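Local coordinates for development-specific protein S (Myxococcus xanthus, PDB 1NPS), which assembles on the surface of myxospores in the presence of calcium ions, its N-terminal Greek-key domain, the part described here, binding two of them, at residues Ala26-Ala30 with Leu31-Asn35; Gly72-Asn75 with Asn76-Ser80. All blocks are in the same frame, centred on the assembly; numbering follows the deposited sequence.

Interaction 1 of 2, residues Ala26-Ala30 with Leu31-Asn35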
# COMPACT_ATOMS: atom_id res chain seq x y z
N ALA A 26 6.84 -11.18 -1.33
CA ALA A 26 7.94 -11.61 -0.46
C ALA A 26 8.67 -10.42 0.18
O ALA A 26 9.08 -10.50 1.34
CB ALA A 26 8.91 -12.47 -1.25
N GLN A 27 8.84 -9.33 -0.57
CA GLN A 27 9.52 -8.14 -0.03
C GLN A 27 8.65 -7.46 1.03
O GLN A 27 9.16 -6.94 2.02
CB GLN A 27 9.89 -7.16 -1.15
CG GLN A 27 11.04 -7.67 -1.98
CD GLN A 27 11.30 -6.87 -3.23
OE1 GLN A 27 12.42 -6.85 -3.73
NE2 GLN A 27 10.27 -6.23 -3.76
N LEU A 28 7.33 -7.51 0.84
CA LEU A 28 6.42 -6.92 1.81
C LEU A 28 6.50 -7.71 3.10
O LEU A 28 6.59 -7.15 4.20
CB LEU A 28 4.99 -6.92 1.26
CG LEU A 28 4.71 -5.88 0.15
CD1 LEU A 28 3.28 -6.04 -0.36
CD2 LEU A 28 4.94 -4.46 0.68
N ALA A 29 6.51 -9.03 2.96
CA ALA A 29 6.59 -9.95 4.09
C ALA A 29 7.88 -9.72 4.89
O ALA A 29 7.87 -9.79 6.13
CB ALA A 29 6.51 -11.38 3.60
N ALA A 30 8.97 -9.42 4.20
CA ALA A 30 10.25 -9.17 4.87
C ALA A 30 10.20 -7.87 5.67
O ALA A 30 10.95 -7.69 6.63
CB ALA A 30 11.39 -9.14 3.86
N LEU A 31 9.27 -6.99 5.33
CA LEU A 31 9.12 -5.71 6.00
C LEU A 31 8.01 -5.75 7.05
O LEU A 31 7.63 -4.73 7.61
CB LEU A 31 8.87 -4.60 4.97
CG LEU A 31 9.91 -4.51 3.85
CD1 LEU A 31 9.56 -3.41 2.88
CD2 LEU A 31 11.30 -4.27 4.43
N GLY A 32 7.51 -6.95 7.32
CA GLY A 32 6.45 -7.12 8.30
C GLY A 32 5.03 -6.86 7.85
O GLY A 32 4.15 -6.61 8.68
N ILE A 33 4.81 -6.86 6.53
CA ILE A 33 3.48 -6.62 5.96
C ILE A 33 2.97 -7.92 5.37
O ILE A 33 3.38 -8.30 4.28
CB ILE A 33 3.53 -5.55 4.85
CG1 ILE A 33 3.95 -4.20 5.45
CG2 ILE A 33 2.17 -5.46 4.12
CD1 ILE A 33 4.08 -3.10 4.43
N GLU A 34 2.10 -8.60 6.10
CA GLU A 34 1.53 -9.86 5.64
C GLU A 34 0.66 -9.69 4.41
O GLU A 34 0.02 -8.66 4.21
CB GLU A 34 0.72 -10.52 6.76
CG GLU A 34 1.53 -10.85 7.99
CD GLU A 34 0.67 -10.96 9.22
OE1 GLU A 34 -0.09 -11.95 9.33
OE2 GLU A 34 0.74 -10.06 10.08
N ASN A 35 0.61 -10.74 3.60
CA ASN A 35 -0.18 -10.72 2.38
C ASN A 35 -1.67 -10.47 2.66
O ASN A 35 -2.22 -10.98 3.65
CB ASN A 35 -0.00 -12.04 1.65
CG ASN A 35 -0.71 -12.05 0.33
OD1 ASN A 35 -0.44 -11.23 -0.54
ND2 ASN A 35 -1.63 -13.00 0.17
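Leu28 and Ile33 meet where helix 25-30 ends and the chain turns back beside its last turn. On Leu28, CB packs against the backbone O of Ile33 at 3.7 Å, and one methyl, CD2, reaches CD1 of Ile33 at 4.1 Å as the two side chains cross obliquely. Ile33 answers from its own branches: CB rests near Leu28 O, while CG1 lies anti to the carbonyl carbon (chi1 -65°) and carries CD1 to the leucine methyl. Beyond this pair, Ile33 leans on Val16 and Leu18 of strand 15-18, and Leu28 on Tyr23.

Leu28 O is gripped twice. Leu31 N donates from one face of the carbonyl plane at 2.9 Å, and Ile33 N donates to the same Leu28 O from the opposite face, also at 2.9 Å but with a straighter N-H...O angle. Gly32 N closes onto Ala29 O at 3.1 Å. The bonds from Ile33 and Gly32 together make a Schellman motif, with Gly32 as the C' residue; its positive phi (82°) turns the chain off the helix axis.

The side chain of Leu31 runs back along the helix end. Its CB lies 3.5 Å from Leu28 O, CG only 3.1 Å and CD1 3.7 Å from Gln27 O, and CD2 beside the carbonyl of Ala30; the side chain continues onto Leu18 and Tyr23.

Leu28 O and Ala29 O are thus paired with N-H groups of the departing chain, whereas Gln27 O has a weak bond from Leu31 N, and the apolar contact spanning the turn sets this helix end against strands 15-18 and 21-23.

Interaction 2 of 2, residues Gly72-Asn75 with Asn76-Ser80; sequences GPLN and NNVSS. With CA (calcium ion), chain C; CA (calcium ion), chain B.
Asn77 closes the type II beta turn that starts at Leu74, and its side chain reaches back to Pro73; both bonds are weak. Its amide ND2 reaches Pro73 O at 3.3 Å, and its backbone N meets Leu74 O at 3.0 Å with a bent N-H...O angle of 125°. Within the turn, Asn76 takes the third position in a left-handed backbone conformation (phi 50°).

The apolar part is small. Leu74 CD2 approaches Val78 CG2 at 4.2 Å, and the same valine methyl also touches Leu74 O. Both residues are buried, with Leu51 of strand 47-52 packed against Val78.

Between Asn75 and Asn76 the contact is of amide alongside amide. The two side chains point the same way, their planes 30° apart, with ND2 of Asn75 3.8 Å from ND2 of Asn76. Asn75 OD1 has a weak hydrogen bond from Ser39.

Two side chains of 76-80 ligate calcium. Asn76 OD1 binds one ion at 2.1 Å; Tyr7 O, Thr37 O and Ser39 OG share that ion. Ser79 OG binds the other calcium at 2.1 Å together with Asn36 OD1 and Gln53 O. Asn77 joins this second site through water: a water on the calcium donates to its OD1 at 3.1 Å.

A classic beta bulge at Ser79-Ser80, opposite Tyr52, leads into strand 80-85. Asn75-Ser80 matches the N/D-N/D-X-X-S/T-S signature of calcium-binding beta/gamma-crystallins, whose second residue serves one site and fifth the other, as Asn76 and Ser79 do here, so that each ion is shared between the two Greek-key motifs.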
# COMPACT_ATOMS: atom_id res chain seq x y z
N GLY A 72 -12.13 -0.42 -0.35
CA GLY A 72 -13.18 -1.09 -1.08
C GLY A 72 -12.84 -2.53 -1.41
O GLY A 72 -12.49 -3.30 -0.52
N PRO A 73 -12.87 -2.90 -2.71
CA PRO A 73 -12.58 -4.27 -3.17
C PRO A 73 -11.15 -4.80 -2.93
O PRO A 73 -10.94 -6.01 -2.90
CB PRO A 73 -12.95 -4.21 -4.66
CG PRO A 73 -12.65 -2.77 -5.02
CD PRO A 73 -13.20 -2.01 -3.84
N LEU A 74 -10.18 -3.91 -2.80
CA LEU A 74 -8.81 -4.35 -2.54
C LEU A 74 -8.50 -4.50 -1.05
O LEU A 74 -7.36 -4.79 -0.67
CB LEU A 74 -7.79 -3.45 -3.25
CG LEU A 74 -7.41 -3.95 -4.66
CD1 LEU A 74 -8.44 -3.49 -5.69
CD2 LEU A 74 -6.03 -3.44 -5.04
N ASN A 75 -9.50 -4.28 -0.20
CA ASN A 75 -9.29 -4.43 1.23
C ASN A 75 -8.85 -5.86 1.50
O ASN A 75 -9.47 -6.80 0.99
CB ASN A 75 -10.59 -4.14 1.99
CG ASN A 75 -10.49 -4.50 3.46
OD1 ASN A 75 -9.69 -3.94 4.20
ND2 ASN A 75 -11.27 -5.48 3.88
N ASN A 76 -7.78 -6.02 2.28
CA ASN A 76 -7.26 -7.35 2.61
C ASN A 76 -7.07 -8.19 1.33
O ASN A 76 -7.37 -9.39 1.30
CB ASN A 76 -8.20 -8.09 3.59
CG ASN A 76 -8.15 -7.51 5.02
OD1 ASN A 76 -7.26 -6.72 5.38
ND2 ASN A 76 -9.08 -7.95 5.85
N ASN A 77 -6.55 -7.55 0.30
CA ASN A 77 -6.33 -8.19 -0.99
C ASN A 77 -5.15 -7.62 -1.73
O ASN A 77 -5.13 -7.67 -2.96
CB ASN A 77 -7.57 -8.05 -1.88
CG ASN A 77 -8.52 -9.23 -1.78
OD1 ASN A 77 -8.09 -10.38 -1.73
ND2 ASN A 77 -9.82 -8.95 -1.78
N VAL A 78 -4.20 -7.00 -1.04
CA VAL A 78 -3.03 -6.44 -1.71
C VAL A 78 -1.83 -7.39 -1.58
O VAL A 78 -1.49 -7.81 -0.48
CB VAL A 78 -2.69 -5.01 -1.18
CG1 VAL A 78 -1.44 -4.47 -1.85
CG2 VAL A 78 -3.86 -4.06 -1.44
N SER A 79 -1.21 -7.72 -2.71
CA SER A 79 -0.08 -8.63 -2.70
C SER A 79 1.24 -8.02 -3.19
O SER A 79 2.30 -8.61 -3.00
CB SER A 79 -0.41 -9.90 -3.49
OG SER A 79 -1.53 -10.56 -2.93
N SER A 80 1.17 -6.89 -3.87
CA SER A 80 2.37 -6.20 -4.32
C SER A 80 2.06 -4.70 -4.38
O SER A 80 0.89 -4.31 -4.46
CB SER A 80 2.94 -6.77 -5.64
OG SER A 80 2.03 -6.68 -6.72
CA CA C . -3.64 -10.69 -3.05
CA CA B . -6.81 -5.41 6.97
O HOH W 1 -5.59 -11.17 -3.39
O HOH W 2 -6.79 -6.60 8.00
O HOH W 3 -3.43 -9.17 -2.95
O HOH W 4 -3.28 -12.30 -3.54

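Overall arrangement
Interactions 1 and 2 lie in the first and second Greek-key motifs, their centres 14 Å apart, and they meet directly: Asn35 OD1 probably hydrogen-bonds to Ser79 OG at 2.7 Å, a second-shell contact to a calcium ligand, and Leu28 CD1 packs against Ser79 O. Each mixes a buried pair of apolar residues with more exposed neighbours. Residues 26-35 leave a helix for the loop before strand 40-42, and are held mainly by the backbone; residues 72-80 lead into strand 80-85, with weaker turn bonds but direct calcium ligands. Interaction 1 supplies none of those ligands, yet its Ile33 lies close to Tyr7 and Thr37 of the other site.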